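Local coordinates for protein 2-oxoglutarate-dependent dioxygenase DAO (Oryza sativa subsp. indica, PDB 6KUN) that probably oxidises the auxin indole-3-acetic acid irreversibly to inactive 2-oxoindole-3-acetic acid, using iron(II) and 2-oxoglutarate, to keep auxin levels in balance, at residues D61-R66 with R106-P111; A102-L107 with T116-A121. All coordinates share one frame; numbering follows the deposited sequence.

Contact 1: residues D61-R66 with R106-P111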
# COMPACT_ATOMS: atom_id res chain seq x y z
N ASP B 61 21.80 -12.58 6.58
CA ASP B 61 21.53 -13.70 7.48
C ASP B 61 22.24 -13.53 8.81
O ASP B 61 21.73 -13.96 9.85
CB ASP B 61 21.95 -15.02 6.83
CG ASP B 61 21.03 -15.44 5.71
OD1 ASP B 61 20.22 -14.60 5.29
OD2 ASP B 61 21.14 -16.59 5.25
N ASP B 62 23.45 -12.95 8.82
CA ASP B 62 24.12 -12.77 10.09
C ASP B 62 23.40 -11.75 10.98
O ASP B 62 23.28 -11.95 12.19
CB ASP B 62 25.59 -12.38 9.89
CG ASP B 62 25.75 -11.03 9.29
OD1 ASP B 62 25.28 -10.81 8.15
OD2 ASP B 62 26.35 -10.19 9.96
N ALA B 63 22.89 -10.65 10.40
CA ALA B 63 22.15 -9.71 11.24
C ALA B 63 20.88 -10.37 11.81
O ALA B 63 20.51 -10.15 12.97
CB ALA B 63 21.81 -8.46 10.44
N LYS B 64 20.22 -11.21 11.01
CA LYS B 64 19.03 -11.92 11.51
C LYS B 64 19.38 -12.86 12.65
O LYS B 64 18.64 -12.94 13.66
CB LYS B 64 18.35 -12.65 10.35
CG LYS B 64 18.01 -11.68 9.23
CD LYS B 64 16.73 -11.96 8.43
CE LYS B 64 17.03 -12.59 7.10
NZ LYS B 64 15.88 -12.63 6.15
N ARG B 65 20.52 -13.55 12.57
CA ARG B 65 20.91 -14.43 13.67
C ARG B 65 21.29 -13.63 14.92
O ARG B 65 21.01 -14.05 16.05
CB ARG B 65 22.09 -15.31 13.25
CG ARG B 65 21.79 -16.81 13.30
CD ARG B 65 22.60 -17.53 14.38
NE ARG B 65 23.98 -17.78 13.97
CZ ARG B 65 24.35 -18.61 12.99
NH1 ARG B 65 23.42 -19.27 12.29
NH2 ARG B 65 25.63 -18.77 12.70
N ARG B 66 21.94 -12.48 14.74
CA ARG B 66 22.17 -11.63 15.90
C ARG B 66 20.87 -11.15 16.55
O ARG B 66 20.89 -10.68 17.70
CB ARG B 66 23.04 -10.45 15.50
CG ARG B 66 24.49 -10.88 15.15
CD ARG B 66 25.47 -9.73 15.18
NE ARG B 66 25.20 -8.72 14.16
CZ ARG B 66 25.40 -8.90 12.86
NH1 ARG B 66 25.85 -10.06 12.40
NH2 ARG B 66 25.13 -7.91 12.00
N ARG B 106 17.54 -3.76 21.46
CA ARG B 106 18.50 -4.81 21.17
C ARG B 106 18.45 -5.32 19.75
O ARG B 106 19.33 -6.08 19.35
CB ARG B 106 18.31 -5.97 22.13
CG ARG B 106 18.63 -5.57 23.54
CD ARG B 106 18.54 -6.77 24.48
NE ARG B 106 18.34 -6.33 25.85
CZ ARG B 106 18.08 -7.12 26.89
NH1 ARG B 106 17.98 -8.43 26.73
NH2 ARG B 106 17.90 -6.59 28.07
N LEU B 107 17.47 -4.92 18.97
CA LEU B 107 17.44 -5.30 17.57
C LEU B 107 18.67 -4.79 16.85
O LEU B 107 19.06 -3.63 17.00
CB LEU B 107 16.20 -4.73 16.88
CG LEU B 107 14.90 -5.47 17.08
CD1 LEU B 107 13.80 -4.56 16.54
CD2 LEU B 107 14.88 -6.79 16.36
N ASP B 108 19.27 -5.64 16.06
CA ASP B 108 20.36 -5.21 15.18
C ASP B 108 19.72 -4.63 13.89
O ASP B 108 19.39 -5.36 12.96
CB ASP B 108 21.29 -6.37 14.87
CG ASP B 108 22.44 -5.95 14.01
OD1 ASP B 108 22.59 -4.73 13.73
OD2 ASP B 108 23.19 -6.85 13.62
N ALA B 109 19.54 -3.34 13.87
CA ALA B 109 18.89 -2.68 12.77
C ALA B 109 19.14 -1.20 12.91
O ALA B 109 19.48 -0.74 14.01
CB ALA B 109 17.38 -2.95 12.80
N PRO B 110 18.83 -0.38 11.90
CA PRO B 110 19.06 1.05 12.03
C PRO B 110 18.12 1.65 13.09
O PRO B 110 17.02 1.12 13.32
CB PRO B 110 18.76 1.60 10.62
CG PRO B 110 18.88 0.41 9.72
CD PRO B 110 18.36 -0.75 10.55
N PRO B 111 18.55 2.70 13.77
CA PRO B 111 17.67 3.33 14.77
C PRO B 111 16.25 3.60 14.27
O PRO B 111 15.30 3.39 15.04
CB PRO B 111 18.41 4.63 15.13
CG PRO B 111 19.76 4.56 14.40
CD PRO B 111 19.92 3.25 13.80
O HOH W 1 21.05 -7.91 18.00

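Contact 2: residues A102-L107 with T116-A121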
# COMPACT_ATOMS: atom_id res chain seq x y z
N ALA B 102 13.25 -3.30 25.64
CA ALA B 102 14.51 -4.03 25.52
C ALA B 102 14.62 -4.74 24.18
O ALA B 102 15.71 -4.82 23.59
CB ALA B 102 14.65 -5.03 26.67
N PHE B 103 13.52 -5.28 23.69
CA PHE B 103 13.50 -5.88 22.36
C PHE B 103 13.95 -4.87 21.31
O PHE B 103 14.87 -5.15 20.53
CB PHE B 103 12.09 -6.42 22.06
CG PHE B 103 11.96 -7.13 20.73
CD1 PHE B 103 11.57 -6.44 19.59
CD2 PHE B 103 12.14 -8.48 20.63
CE1 PHE B 103 11.43 -7.11 18.40
CE2 PHE B 103 12.01 -9.14 19.43
CZ PHE B 103 11.64 -8.44 18.31
N CYS B 104 13.32 -3.70 21.28
CA CYS B 104 13.64 -2.72 20.23
C CYS B 104 15.02 -2.12 20.45
O CYS B 104 15.68 -1.76 19.48
CB CYS B 104 12.56 -1.64 20.19
SG CYS B 104 10.90 -2.38 19.72
N ALA B 105 15.47 -2.01 21.69
CA ALA B 105 16.80 -1.48 21.95
C ALA B 105 17.87 -2.46 21.48
O ALA B 105 18.96 -2.03 21.07
CB ALA B 105 16.96 -1.17 23.44
N ARG B 106 17.54 -3.76 21.46
CA ARG B 106 18.50 -4.81 21.17
C ARG B 106 18.45 -5.32 19.75
O ARG B 106 19.33 -6.08 19.35
CB ARG B 106 18.31 -5.97 22.13
CG ARG B 106 18.63 -5.57 23.54
CD ARG B 106 18.54 -6.77 24.48
NE ARG B 106 18.34 -6.33 25.85
CZ ARG B 106 18.08 -7.12 26.89
NH1 ARG B 106 17.98 -8.43 26.73
NH2 ARG B 106 17.90 -6.59 28.07
N LEU B 107 17.47 -4.92 18.97
CA LEU B 107 17.44 -5.30 17.57
C LEU B 107 18.67 -4.79 16.85
O LEU B 107 19.06 -3.63 17.00
CB LEU B 107 16.20 -4.73 16.88
CG LEU B 107 14.90 -5.47 17.08
CD1 LEU B 107 13.80 -4.56 16.54
CD2 LEU B 107 14.88 -6.79 16.36
N THR B 116 10.38 2.62 14.77
CA THR B 116 9.12 2.38 14.09
C THR B 116 8.46 1.11 14.61
O THR B 116 7.27 1.10 14.91
CB THR B 116 9.32 2.25 12.57
OG1 THR B 116 9.81 3.46 12.01
CG2 THR B 116 8.00 1.87 11.85
N VAL B 117 9.27 0.07 14.79
CA VAL B 117 8.76 -1.17 15.33
C VAL B 117 8.21 -0.95 16.73
O VAL B 117 7.13 -1.44 17.09
CB VAL B 117 9.85 -2.26 15.32
CG1 VAL B 117 9.36 -3.51 16.11
CG2 VAL B 117 10.17 -2.65 13.92
N LYS B 118 8.93 -0.17 17.53
CA LYS B 118 8.48 0.11 18.88
C LYS B 118 7.13 0.80 18.85
O LYS B 118 6.21 0.41 19.60
CB LYS B 118 9.52 0.97 19.60
CG LYS B 118 9.21 1.27 21.04
CD LYS B 118 10.40 1.98 21.72
CE LYS B 118 10.09 2.24 23.19
NZ LYS B 118 11.31 2.17 24.03
N ALA B 119 6.99 1.84 18.02
CA ALA B 119 5.74 2.59 17.98
C ALA B 119 4.59 1.71 17.52
O ALA B 119 3.50 1.75 18.10
CB ALA B 119 5.90 3.83 17.08
N TYR B 120 4.83 0.92 16.48
CA TYR B 120 3.87 0.01 15.99
C TYR B 120 3.43 -1.01 17.04
O TYR B 120 2.29 -1.18 17.23
CB TYR B 120 4.31 -0.66 14.69
CG TYR B 120 3.21 -0.91 13.76
CD1 TYR B 120 2.76 0.08 12.98
CD2 TYR B 120 2.59 -2.13 13.67
CE1 TYR B 120 1.77 -0.10 12.11
CE2 TYR B 120 1.57 -2.33 12.78
CZ TYR B 120 1.18 -1.29 12.00
OH TYR B 120 0.19 -1.32 11.10
N ALA B 121 4.36 -1.66 17.70
CA ALA B 121 4.00 -2.66 18.71
C ALA B 121 3.12 -2.04 19.77
O ALA B 121 2.05 -2.58 20.13
CB ALA B 121 5.26 -3.27 19.34

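Contact 1: residues D61-R66 with R106-P111
Helix 61-66 meets the irregular chain of 106-111 closest at Ala-63 and Asp-108, whose CA atoms lie 6.2 Å apart. Arg-66 and Asp-108 carry the contact. One carboxylate oxygen of Asp-108, OD2, sits at the edge of the Arg-66 guanidinium, near its plane. It takes two bonds there, from NE at 2.8 Å and from NH2 at 2.7 Å. Both are bent and weak, the latter at 124°, but together they make a salt bridge. The two flat groups are turned 50° from each other. Asp-108 has CG anti to the backbone N (chi1 -178°), which carries its carboxylate to the helix. A bend at chi3 folds the Arg-66 guanidinium back over its own helix, where Ala-63 CA lies 3.5 Å above the plane of one face, displaced toward the rim. Asp-62, one turn before Arg-66, takes NH1 on its OD2; this bond is straight, although its very short length is doubtful. The result is a salt-bridge network of Asp-62, Arg-66 and Asp-108, tying a short helix to the connection between helices 97-106 and 111-138. With an asparagine in place of Asp-108, Arg-66 would probably lose the negative partner on its NE and NH2 edge and depend more on Asp-62. Ala-63 CB packs beside the same oxygen, 3.8 Å from Asp-108 OD2. A water donates to Arg-66 O (2.8 Å) and Arg-106 O (2.9 Å), bridging the two backbones. The backbone N of Asp-108 is bound by the side chain of Asn-67, the residue after Arg-66.

Contact 2: residues A102-L107 with T116-A121
Cys-104 packs against Val-117 and Lys-118, and the CA atoms of Cys-104 and Lys-118 are 6.0 Å apart. The tight part is the buried sulfur. SG of Cys-104 stands 3.6 Å from both CA and CB of Lys-118, so it rests on the backbone of the facing helix. The side chain has SG anti to the carbonyl carbon (chi1 -63°), which points the sulfur at that surface. Cys-104 CB adds a looser touch, 4.0 Å from Lys-118 CB. On the neighbouring position, CG1 of Val-117 reaches SG at 4.1 Å. This is apolar packing between two consecutive helices, 97-106 and 111-138, which run in roughly opposite directions and form a helical hairpin beside the jelly-roll core. The two helices are also joined by a hydrogen bond from Arg-114 NE to the carbonyl O of Cys-104. The solvent side is looser. There Lys-118 is partly exposed, and only the base of its side chain meets Cys-104. Its chain runs extended from chi1 to chi3, with CG anti to the backbone N, and then bends at chi4. Its NZ forms a salt bridge with Asp-101, on the same helix as Cys-104, and so adds a polar link between the two helices at the solvent edge. Tyr-120, on the same helix as Lys-118, is buried against Leu-45, Gln-46 and Met-49 of helix 43-57, while Phe-103 leans on Ile-70.

Overall arrangement
The two contacts lie on the same side of the chain's centre, with their own centres about 12 Å apart. They overlap at Arg-106 and Leu-107, where helix 97-106 gives way to the loop before helix 111-138. Contact 2 pairs these two helices across a short connection. Contact 1 joins that connection to the earlier helix 61-66, with strands 75-77 and 86-92 of the large mixed sheet between them in sequence. Contact 1 is the more peripheral and is largely ionic; contact 2 is deeper and mostly apolar. Both are structural packing away from the iron, 2-oxoglutarate and auxin sites; contact 1 joins a helix to a loop, contact 2 two helices, beside the jelly-roll core.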